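Local coordinates for substrate binding periplasmic protein (Ralstonia solanacearum, PDB 3LOP), which binds leucine, as seen in the crystal, and probably delivers it or related amino acids from the periplasm to a membrane transporter, at residues Ser11-Gly16 with Asp54-Glu59; Arg23-Gly28 with Ser283-Glu288; Arg30-Trp35 with Glu288-Ala293. All blocks are in the same frame, centred on the assembly; numbering follows the deposited sequence.

Contact 1. Residues Ser11-Gly16 with Asp54-Glu59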
loop_
_atom_site.group_PDB
_atom_site.type_symbol
_atom_site.label_atom_id
_atom_site.label_comp_id
_atom_site.label_asym_id
_atom_site.label_seq_id
_atom_site.Cartn_x
_atom_site.Cartn_y
_atom_site.Cartn_z
ATOM N N SER A 11 -10.481 7.867 3.812
ATOM C CA SER A 11 -9.855 8.746 4.789
ATOM C C SER A 11 -8.390 8.450 4.554
ATOM O O SER A 11 -7.963 7.304 4.661
ATOM C CB SER A 11 -10.223 8.384 6.231
ATOM O OG SER A 11 -9.577 9.282 7.131
ATOM N N LEU A 12 -7.625 9.469 4.194
ATOM C CA LEU A 12 -6.212 9.265 3.943
ATOM C C LEU A 12 -5.455 10.580 4.019
ATOM O O LEU A 12 -6.057 11.654 4.101
ATOM C CB LEU A 12 -6.006 8.574 2.585
ATOM C CG LEU A 12 -7.026 8.821 1.474
ATOM C CD1 LEU A 12 -7.005 10.287 1.079
ATOM C CD2 LEU A 12 -6.720 7.934 0.273
ATOM N N PRO A 13 -4.118 10.511 4.009
ATOM C CA PRO A 13 -3.273 11.707 4.087
ATOM C C PRO A 13 -3.209 12.501 2.792
ATOM O O PRO A 13 -2.600 12.058 1.818
ATOM C CB PRO A 13 -1.902 11.143 4.469
ATOM C CG PRO A 13 -2.212 9.788 5.059
ATOM C CD PRO A 13 -3.306 9.295 4.174
ATOM N N LEU A 14 -3.829 13.675 2.788
ATOM C CA LEU A 14 -3.808 14.533 1.610
ATOM C C LEU A 14 -2.847 15.699 1.847
ATOM O O LEU A 14 -2.542 16.464 0.936
ATOM C CB LEU A 14 -5.222 15.021 1.279
ATOM C CG LEU A 14 -6.166 13.890 0.844
ATOM C CD1 LEU A 14 -7.572 14.431 0.649
ATOM C CD2 LEU A 14 -5.657 13.259 -0.446
ATOM N N SER A 15 -2.368 15.813 3.083
ATOM C CA SER A 15 -1.401 16.839 3.457
ATOM C C SER A 15 -0.446 16.200 4.463
ATOM O O SER A 15 -0.727 15.125 4.999
ATOM C CB SER A 15 -2.100 18.058 4.077
ATOM O OG SER A 15 -2.769 17.725 5.277
ATOM N N GLY A 16 0.687 16.843 4.709
ATOM C CA GLY A 16 1.638 16.281 5.650
ATOM C C GLY A 16 2.648 15.366 4.984
ATOM O O GLY A 16 2.698 15.259 3.756
ATOM N N ASP A 54 -6.840 13.025 6.603
ATOM C CA ASP A 54 -6.652 12.714 8.015
ATOM C C ASP A 54 -5.227 13.039 8.457
ATOM O O ASP A 54 -4.892 12.884 9.629
ATOM C CB ASP A 54 -6.998 11.248 8.355
ATOM C CG ASP A 54 -6.224 10.231 7.533
ATOM O OD1 ASP A 54 -5.127 10.540 7.023
ATOM O OD2 ASP A 54 -6.723 9.088 7.428
ATOM N N GLU A 55 -4.401 13.508 7.519
ATOM C CA GLU A 55 -3.011 13.874 7.812
ATOM C C GLU A 55 -2.262 12.703 8.446
ATOM O O GLU A 55 -1.219 12.882 9.073
ATOM C CB GLU A 55 -2.983 15.079 8.765
ATOM C CG GLU A 55 -3.720 16.314 8.248
ATOM C CD GLU A 55 -3.783 17.441 9.270
ATOM O OE1 GLU A 55 -2.712 17.927 9.691
ATOM O OE2 GLU A 55 -4.904 17.844 9.651
ATOM N N GLN A 56 -2.797 11.503 8.237
ATOM C CA GLN A 56 -2.282 10.256 8.803
ATOM C C GLN A 56 -2.287 10.287 10.331
ATOM O O GLN A 56 -1.582 9.518 10.982
ATOM C CB GLN A 56 -0.875 9.898 8.301
ATOM C CG GLN A 56 -0.638 8.382 8.432
ATOM C CD GLN A 56 0.803 7.944 8.271
ATOM O OE1 GLN A 56 1.725 8.568 8.802
ATOM N NE2 GLN A 56 1.002 6.843 7.564
ATOM N N LYS A 57 -3.081 11.188 10.899
ATOM C CA LYS A 57 -3.202 11.271 12.349
ATOM C C LYS A 57 -4.201 10.191 12.745
ATOM O O LYS A 57 -5.336 10.178 12.275
ATOM C CB LYS A 57 -3.705 12.651 12.767
ATOM C CG LYS A 57 -2.703 13.759 12.497
ATOM C CD LYS A 57 -3.242 15.118 12.900
ATOM C CE LYS A 57 -2.195 16.199 12.678
ATOM N NZ LYS A 57 -2.672 17.534 13.114
ATOM N N ILE A 58 -3.767 9.274 13.602
ATOM C CA ILE A 58 -4.605 8.158 14.024
ATOM C C ILE A 58 -6.004 8.550 14.500
ATOM O O ILE A 58 -7.001 7.972 14.054
ATOM C CB ILE A 58 -3.894 7.345 15.124
ATOM C CG1 ILE A 58 -2.536 6.869 14.601
ATOM C CG2 ILE A 58 -4.744 6.144 15.526
ATOM C CD1 ILE A 58 -1.641 6.284 15.665
ATOM N N GLU A 59 -6.084 9.525 15.400
ATOM C CA GLU A 59 -7.376 9.961 15.916
ATOM C C GLU A 59 -8.249 10.590 14.837
ATOM O O GLU A 59 -9.476 10.479 14.887
ATOM C CB GLU A 59 -7.193 10.962 17.061
ATOM C CG GLU A 59 -6.563 10.382 18.316
ATOM C CD GLU A 59 -6.590 11.359 19.479
ATOM O OE1 GLU A 59 -7.700 11.753 19.897
ATOM O OE2 GLU A 59 -5.505 11.733 19.977
HETATM O O HOH W 1 0.656 12.888 6.327
#
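Asp54 meets Ser11, Leu12 and Pro13 through nearly every atom of its side chain, where parallel strands 6-12 and 47-53 both run out into loops. Its first torsion (chi1 56°) sets CG between the backbone N and the carbonyl carbon, bringing the carboxylate against Ser11 and alongside the Pro13 ring. Asp54 CB lies 3.5 Å from Ser11 OG. CG rests against the same hydroxyl and the carbonyl carbon of Leu12. At the tip the two oxygens part company. Asp54 OD2 accepts a hydrogen bond from Ser11 OG at 2.9 Å, met on its anti side and well out of the carboxylate plane; Ser11 OG is also bonded to Asn64 of helix 58-71. Asp54 OD1 sits 3.2 Å from Pro13 N, a contact without a hydrogen to share, and probably accepts instead from Gln56 N in its own segment, as in an Asx turn. The place of that nitrogen is less certain.

The backbone adds one bond, Asp54 N to Leu12 O at 3.0 Å, with an angle of 155° at the hydrogen and the donor standing above the carbonyl plane. Beyond it, the type I' turn from Asp54 to Lys57 carries Gln56 past the proline, and Pro13 CG packs on Gln56 CB at 3.5 Å. Toward the surface, Ser15 OG touches Glu55 CG at 3.4 Å, although the bond that holds this hydroxyl goes to Asp53. A water lies within hydrogen-bonding distance of Ser15 O and, more weakly, of Glu55 O.

The chemistry implies a buried carboxylate satisfied by the Ser11 hydroxyl, weakly by Thr61 OG1 at OD2, and probably by Gln56 N. With no cationic side chain across the contact, the Ser11 OG and Asp54 N bonds join the end of strand 6-12 to the turn following strand 47-53.

Contact 2. Residues Arg23-Gly28 with Ser283-Glu288. With LEU (leucine), chain B.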
loop_
_atom_site.group_PDB
_atom_site.type_symbol
_atom_site.label_atom_id
_atom_site.label_comp_id
_atom_site.label_asym_id
_atom_site.label_seq_id
_atom_site.Cartn_x
_atom_site.Cartn_y
_atom_site.Cartn_z
ATOM N N ARG A 23 -2.540 11.109 -1.728
ATOM C CA ARG A 23 -3.039 11.724 -2.952
ATOM C C ARG A 23 -3.064 10.718 -4.095
ATOM O O ARG A 23 -3.990 10.718 -4.902
ATOM C CB ARG A 23 -2.167 12.915 -3.352
ATOM C CG ARG A 23 -2.178 14.068 -2.372
ATOM C CD ARG A 23 -1.108 15.073 -2.755
ATOM N NE ARG A 23 -0.907 16.082 -1.724
ATOM C CZ ARG A 23 0.153 16.880 -1.662
ATOM N NH1 ARG A 23 1.110 16.784 -2.576
ATOM N NH2 ARG A 23 0.263 17.765 -0.684
ATOM N N ALA A 24 -2.048 9.859 -4.162
ATOM C CA ALA A 24 -1.969 8.860 -5.227
ATOM C C ALA A 24 -3.068 7.807 -5.106
ATOM O O ALA A 24 -3.689 7.433 -6.103
ATOM C CB ALA A 24 -0.604 8.191 -5.217
ATOM N N LEU A 25 -3.301 7.323 -3.891
ATOM C CA LEU A 25 -4.343 6.324 -3.677
ATOM C C LEU A 25 -5.705 6.921 -4.023
ATOM O O LEU A 25 -6.533 6.273 -4.663
ATOM C CB LEU A 25 -4.324 5.844 -2.225
ATOM C CG LEU A 25 -3.120 4.961 -1.884
ATOM C CD1 LEU A 25 -2.913 4.930 -0.389
ATOM C CD2 LEU A 25 -3.338 3.554 -2.428
ATOM N N ASN A 26 -5.936 8.162 -3.603
ATOM C CA ASN A 26 -7.198 8.819 -3.906
ATOM C C ASN A 26 -7.330 9.055 -5.410
ATOM O O ASN A 26 -8.395 8.845 -5.986
ATOM C CB ASN A 26 -7.299 10.156 -3.177
ATOM C CG ASN A 26 -8.507 10.959 -3.614
ATOM O OD1 ASN A 26 -9.652 10.586 -3.342
ATOM N ND2 ASN A 26 -8.261 12.058 -4.310
ATOM N N ALA A 27 -6.246 9.489 -6.044
ATOM C CA ALA A 27 -6.272 9.746 -7.479
ATOM C C ALA A 27 -6.610 8.481 -8.264
ATOM O O ALA A 27 -7.370 8.528 -9.230
ATOM C CB ALA A 27 -4.931 10.298 -7.938
ATOM N N GLY A 28 -6.038 7.355 -7.854
ATOM C CA GLY A 28 -6.313 6.112 -8.548
ATOM C C GLY A 28 -7.747 5.648 -8.383
ATOM O O GLY A 28 -8.371 5.185 -9.336
ATOM N N SER A 283 1.398 5.529 -11.205
ATOM C CA SER A 283 2.361 5.173 -10.167
ATOM C C SER A 283 1.877 3.922 -9.462
ATOM O O SER A 283 0.720 3.531 -9.608
ATOM C CB SER A 283 2.489 6.296 -9.135
ATOM O OG SER A 283 1.310 6.396 -8.351
ATOM N N PHE A 284 2.757 3.302 -8.685
ATOM C CA PHE A 284 2.379 2.102 -7.959
ATOM C C PHE A 284 1.196 2.343 -7.023
ATOM O O PHE A 284 0.232 1.578 -7.038
ATOM C CB PHE A 284 3.572 1.558 -7.165
ATOM C CG PHE A 284 4.372 0.519 -7.906
ATOM C CD1 PHE A 284 3.888 -0.779 -8.052
ATOM C CD2 PHE A 284 5.603 0.842 -8.470
ATOM C CE1 PHE A 284 4.620 -1.744 -8.750
ATOM C CE2 PHE A 284 6.344 -0.113 -9.170
ATOM C CZ PHE A 284 5.850 -1.408 -9.309
ATOM N N ARG A 285 1.249 3.405 -6.222
ATOM C CA ARG A 285 0.154 3.664 -5.295
ATOM C C ARG A 285 -1.136 4.068 -6.009
ATOM O O ARG A 285 -2.226 3.779 -5.521
ATOM C CB ARG A 285 0.550 4.724 -4.256
ATOM C CG ARG A 285 1.833 4.410 -3.462
ATOM C CD ARG A 285 1.991 2.927 -3.103
ATOM N NE ARG A 285 1.015 2.421 -2.134
ATOM C CZ ARG A 285 1.087 2.592 -0.814
ATOM N NH1 ARG A 285 2.090 3.273 -0.269
ATOM N NH2 ARG A 285 0.162 2.048 -0.030
ATOM N N ALA A 286 -1.031 4.718 -7.165
ATOM C CA ALA A 286 -2.236 5.100 -7.896
ATOM C C ALA A 286 -2.883 3.829 -8.444
ATOM O O ALA A 286 -4.110 3.700 -8.477
ATOM C CB ALA A 286 -1.889 6.057 -9.034
ATOM N N VAL A 287 -2.053 2.885 -8.878
ATOM C CA VAL A 287 -2.568 1.621 -9.387
ATOM C C VAL A 287 -3.248 0.864 -8.249
ATOM O O VAL A 287 -4.279 0.224 -8.456
ATOM C CB VAL A 287 -1.436 0.768 -10.005
ATOM C CG1 VAL A 287 -1.913 -0.664 -10.256
ATOM C CG2 VAL A 287 -0.994 1.401 -11.319
ATOM N N GLU A 288 -2.679 0.949 -7.048
ATOM C CA GLU A 288 -3.254 0.284 -5.884
ATOM C C GLU A 288 -4.664 0.825 -5.625
ATOM O O GLU A 288 -5.584 0.067 -5.328
ATOM C CB GLU A 288 -2.370 0.512 -4.650
ATOM C CG GLU A 288 -2.762 -0.330 -3.443
ATOM C CD GLU A 288 -1.837 -0.125 -2.252
ATOM O OE1 GLU A 288 -0.679 0.300 -2.456
ATOM O OE2 GLU A 288 -2.266 -0.403 -1.112
HETATM N N LEU B . 0.051 2.404 4.816
HETATM C CA LEU B . 1.365 3.095 4.944
HETATM C C LEU B . 1.872 3.504 3.575
HETATM O O LEU B . 2.720 4.416 3.528
HETATM C CB LEU B . 2.363 2.157 5.599
HETATM C CG LEU B . 1.666 1.574 6.823
HETATM C CD1 LEU B . 2.008 0.161 6.987
HETATM C CD2 LEU B . 2.019 2.353 8.025
HETATM O OXT LEU B . 1.416 2.904 2.575
#
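Arg285 leaves its helix with CG anti to the carbonyl carbon (chi1 -55°) and then bends at both chi2 and chi3, a curled path that carries the guanidinium past Leu25 to the bound leucine. Leu25 starts away from the other helix, but CD2 returns to lie 3.3 Å from Arg285 O and also packs on Glu288 CB, while CD1 stands over one face of the guanidinium. The edge of that group does the polar work: Arg285 NH1 and NH2 both donate to the ligand carboxylate oxygen OXT, at 2.9 and 3.0 Å, so this residue of the leucine pocket holds the ligand carboxylate. From its own helix Glu288 OE1 accepts from Arg285 NE at 2.7 Å in a salt bridge, which should help fix the rotation of the guanidinium.

Backbones supply the remaining evidence of close approach. Ala286 CA makes a CA-H...O contact of 3.3 Å with Ala24 O, and Gly28 CA makes another with Ala286 O. The bare CA of Gly28 permits this, since a CB there would collide with that oxygen. Ala24 CB meets Arg285 CB at 3.8 Å.

The axes of these short helical segments pass within 6.7 Å, crossing at -44°. Helix 284-303, N-capped by Ser283, is flanked by helix 263-275, which packs on Ala286 and Val287, while helix 19-38 in turn lays Leu25 and Asn26 against Leu12 of strand 6-12.

Contact 3. Residues Arg30-Trp35 with Glu288-Ala293. With EDO (1,2-ethanediol), chain C.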
loop_
_atom_site.group_PDB
_atom_site.type_symbol
_atom_site.label_atom_id
_atom_site.label_comp_id
_atom_site.label_asym_id
_atom_site.label_seq_id
_atom_site.Cartn_x
_atom_site.Cartn_y
_atom_site.Cartn_z
ATOM N N ARG A 30 -10.369 7.578 -7.544
ATOM C CA ARG A 30 -11.227 8.564 -8.186
ATOM C C ARG A 30 -11.209 8.335 -9.693
ATOM O O ARG A 30 -12.243 8.419 -10.358
ATOM C CB ARG A 30 -10.743 9.979 -7.858
ATOM C CG ARG A 30 -11.615 11.084 -8.440
ATOM C CD ARG A 30 -11.140 12.453 -7.977
ATOM N NE ARG A 30 -11.987 13.536 -8.475
ATOM C CZ ARG A 30 -12.035 13.932 -9.743
ATOM N NH1 ARG A 30 -11.280 13.336 -10.656
ATOM N NH2 ARG A 30 -12.835 14.929 -10.098
ATOM N N LEU A 31 -10.031 8.038 -10.231
ATOM C CA LEU A 31 -9.913 7.792 -11.660
ATOM C C LEU A 31 -10.769 6.599 -12.060
ATOM O O LEU A 31 -11.517 6.659 -13.040
ATOM C CB LEU A 31 -8.456 7.524 -12.050
ATOM C CG LEU A 31 -8.245 7.136 -13.520
ATOM C CD1 LEU A 31 -8.689 8.268 -14.432
ATOM C CD2 LEU A 31 -6.778 6.804 -13.755
ATOM N N TYR A 32 -10.667 5.508 -11.306
ATOM C CA TYR A 32 -11.456 4.340 -11.658
ATOM C C TYR A 32 -12.952 4.623 -11.615
ATOM O O TYR A 32 -13.685 4.251 -12.530
ATOM C CB TYR A 32 -11.156 3.145 -10.751
ATOM C CG TYR A 32 -11.915 1.935 -11.236
ATOM C CD1 TYR A 32 -11.512 1.268 -12.396
ATOM C CD2 TYR A 32 -13.115 1.556 -10.639
ATOM C CE1 TYR A 32 -12.294 0.266 -12.958
ATOM C CE2 TYR A 32 -13.906 0.554 -11.193
ATOM C CZ TYR A 32 -13.491 -0.081 -12.354
ATOM O OH TYR A 32 -14.295 -1.035 -12.935
ATOM N N PHE A 33 -13.417 5.278 -10.557
ATOM C CA PHE A 33 -14.840 5.560 -10.460
ATOM C C PHE A 33 -15.320 6.548 -11.520
ATOM O O PHE A 33 -16.424 6.403 -12.035
ATOM C CB PHE A 33 -15.197 6.036 -9.048
ATOM C CG PHE A 33 -15.110 4.946 -8.009
ATOM C CD1 PHE A 33 -15.665 3.693 -8.252
ATOM C CD2 PHE A 33 -14.474 5.169 -6.793
ATOM C CE1 PHE A 33 -15.586 2.678 -7.301
ATOM C CE2 PHE A 33 -14.392 4.158 -5.835
ATOM C CZ PHE A 33 -14.947 2.913 -6.091
ATOM N N ASP A 34 -14.503 7.542 -11.861
ATOM C CA ASP A 34 -14.901 8.488 -12.904
ATOM C C ASP A 34 -15.016 7.726 -14.224
ATOM O O ASP A 34 -15.924 7.960 -15.011
ATOM C CB ASP A 34 -13.872 9.615 -13.064
ATOM C CG ASP A 34 -13.944 10.642 -11.950
ATOM O OD1 ASP A 34 -14.996 10.733 -11.283
ATOM O OD2 ASP A 34 -12.951 11.379 -11.756
ATOM N N TRP A 35 -14.076 6.813 -14.447
ATOM C CA TRP A 35 -14.032 5.974 -15.648
ATOM C C TRP A 35 -15.272 5.080 -15.687
ATOM O O TRP A 35 -15.945 4.967 -16.720
ATOM C CB TRP A 35 -12.735 5.158 -15.595
ATOM C CG TRP A 35 -12.590 3.970 -16.514
ATOM C CD1 TRP A 35 -12.324 2.688 -16.126
ATOM C CD2 TRP A 35 -12.522 3.970 -17.951
ATOM N NE1 TRP A 35 -12.083 1.894 -17.217
ATOM C CE2 TRP A 35 -12.199 2.653 -18.353
ATOM C CE3 TRP A 35 -12.699 4.952 -18.937
ATOM C CZ2 TRP A 35 -12.045 2.290 -19.695
ATOM C CZ3 TRP A 35 -12.545 4.587 -20.276
ATOM C CH2 TRP A 35 -12.222 3.268 -20.639
ATOM N N GLU A 288 -2.679 0.949 -7.048
ATOM C CA GLU A 288 -3.254 0.284 -5.884
ATOM C C GLU A 288 -4.664 0.825 -5.625
ATOM O O GLU A 288 -5.584 0.067 -5.328
ATOM C CB GLU A 288 -2.370 0.512 -4.650
ATOM C CG GLU A 288 -2.762 -0.330 -3.443
ATOM C CD GLU A 288 -1.837 -0.125 -2.252
ATOM O OE1 GLU A 288 -0.679 0.300 -2.456
ATOM O OE2 GLU A 288 -2.266 -0.403 -1.112
ATOM N N GLY A 289 -4.832 2.139 -5.752
ATOM C CA GLY A 289 -6.139 2.737 -5.537
ATOM C C GLY A 289 -7.125 2.340 -6.624
ATOM O O GLY A 289 -8.304 2.092 -6.353
ATOM N N PHE A 290 -6.634 2.300 -7.858
ATOM C CA PHE A 290 -7.423 1.923 -9.031
ATOM C C PHE A 290 -7.931 0.486 -8.843
ATOM O O PHE A 290 -9.120 0.198 -9.025
ATOM C CB PHE A 290 -6.517 2.015 -10.268
ATOM C CG PHE A 290 -7.235 1.925 -11.591
ATOM C CD1 PHE A 290 -7.815 3.053 -12.165
ATOM C CD2 PHE A 290 -7.274 0.727 -12.289
ATOM C CE1 PHE A 290 -8.419 2.985 -13.427
ATOM C CE2 PHE A 290 -7.876 0.646 -13.550
ATOM C CZ PHE A 290 -8.448 1.777 -14.118
ATOM N N VAL A 291 -7.018 -0.405 -8.465
ATOM C CA VAL A 291 -7.345 -1.813 -8.249
ATOM C C VAL A 291 -8.340 -2.010 -7.107
ATOM O O VAL A 291 -9.292 -2.781 -7.232
ATOM C CB VAL A 291 -6.057 -2.633 -7.973
ATOM C CG1 VAL A 291 -6.404 -4.021 -7.461
ATOM C CG2 VAL A 291 -5.242 -2.754 -9.257
ATOM N N ALA A 292 -8.124 -1.317 -5.995
ATOM C CA ALA A 292 -9.029 -1.445 -4.859
ATOM C C ALA A 292 -10.428 -0.998 -5.260
ATOM O O ALA A 292 -11.422 -1.657 -4.941
ATOM C CB ALA A 292 -8.525 -0.617 -3.688
ATOM N N ALA A 293 -10.502 0.122 -5.975
ATOM C CA ALA A 293 -11.787 0.645 -6.419
ATOM C C ALA A 293 -12.496 -0.333 -7.351
ATOM O O ALA A 293 -13.706 -0.520 -7.253
ATOM C CB ALA A 293 -11.595 1.989 -7.116
HETATM C C1 EDO C . -16.330 9.346 -8.600
HETATM O O1 EDO C . -14.974 9.731 -8.363
HETATM C C2 EDO C . -17.242 10.552 -8.418
HETATM O O2 EDO C . -17.267 10.920 -7.041
#
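An apolar helix-helix interface within one lobe of this periplasmic binding protein joins Tyr32 and Phe33 of helix 19-38 to Phe290 and Ala293 of helix 284-303. The short segments run in broadly the same direction, their axes 8.2 Å apart and inclined at 46°.

Two aromatic contacts supply most of the evidence. In the first, Tyr32 turns an edge to the face of Phe290: the ring centroids are 5.1 Å apart, the planes stand at 88°, and Tyr32 CD1 reaches Phe290 CZ at 3.6 Å, toward the rim of the face. This is a T-shaped pair. Both rings extend with CG anti to the backbone N (chi1 -175° for Tyr32), and Tyr32 CB comes alongside Phe290 CD1 as well. The edge of Phe290 is met by Leu31, whose CG approaches Phe290 CE1 at 4.2 Å.

In the second, Ala293 CB sits over a face of the Phe33 ring in a CH-pi contact, 3.9 Å from the centroid and displaced toward the rim near CZ. The same methyl touches Tyr32 CB at 3.8 Å, so one small side chain touches two consecutive aromatic residues. Trp35 only grazes Phe290; its NE1 is hydrogen-bonded to Glu267 of helix 263-275, which also packs on Leu31 and brings Phe268 against the Phe290 ring.

Phe33 also lies against Ile47 and Leu49 of strand 47-53. Helices layered on a parallel sheet in this way are typical of the alpha/beta lobes of periplasmic binding proteins.

Overall arrangement
From the N terminus, strand 6-12 runs into the loop of contact 1, helix 19-38 follows at once, and strand 47-53 leads back to 54-59, closing a loop of 37 intervening residues. Contacts 2 and 3 close far longer loops, of 254 and 252 residues, when helix 284-303 returns to helix 19-38. The three cross along the chain, their segments alternating, and none nests inside another. Contacts 2 and 3 share Glu288 and are successive levels of one helix pair, their centres 8 Å apart. Contact 1 touches contact 2 through Leu12 and Leu14, but stays about 8 Å from contact 3 between nearest atoms. Together they tie early strands, the first helix and a late helix into one lobe.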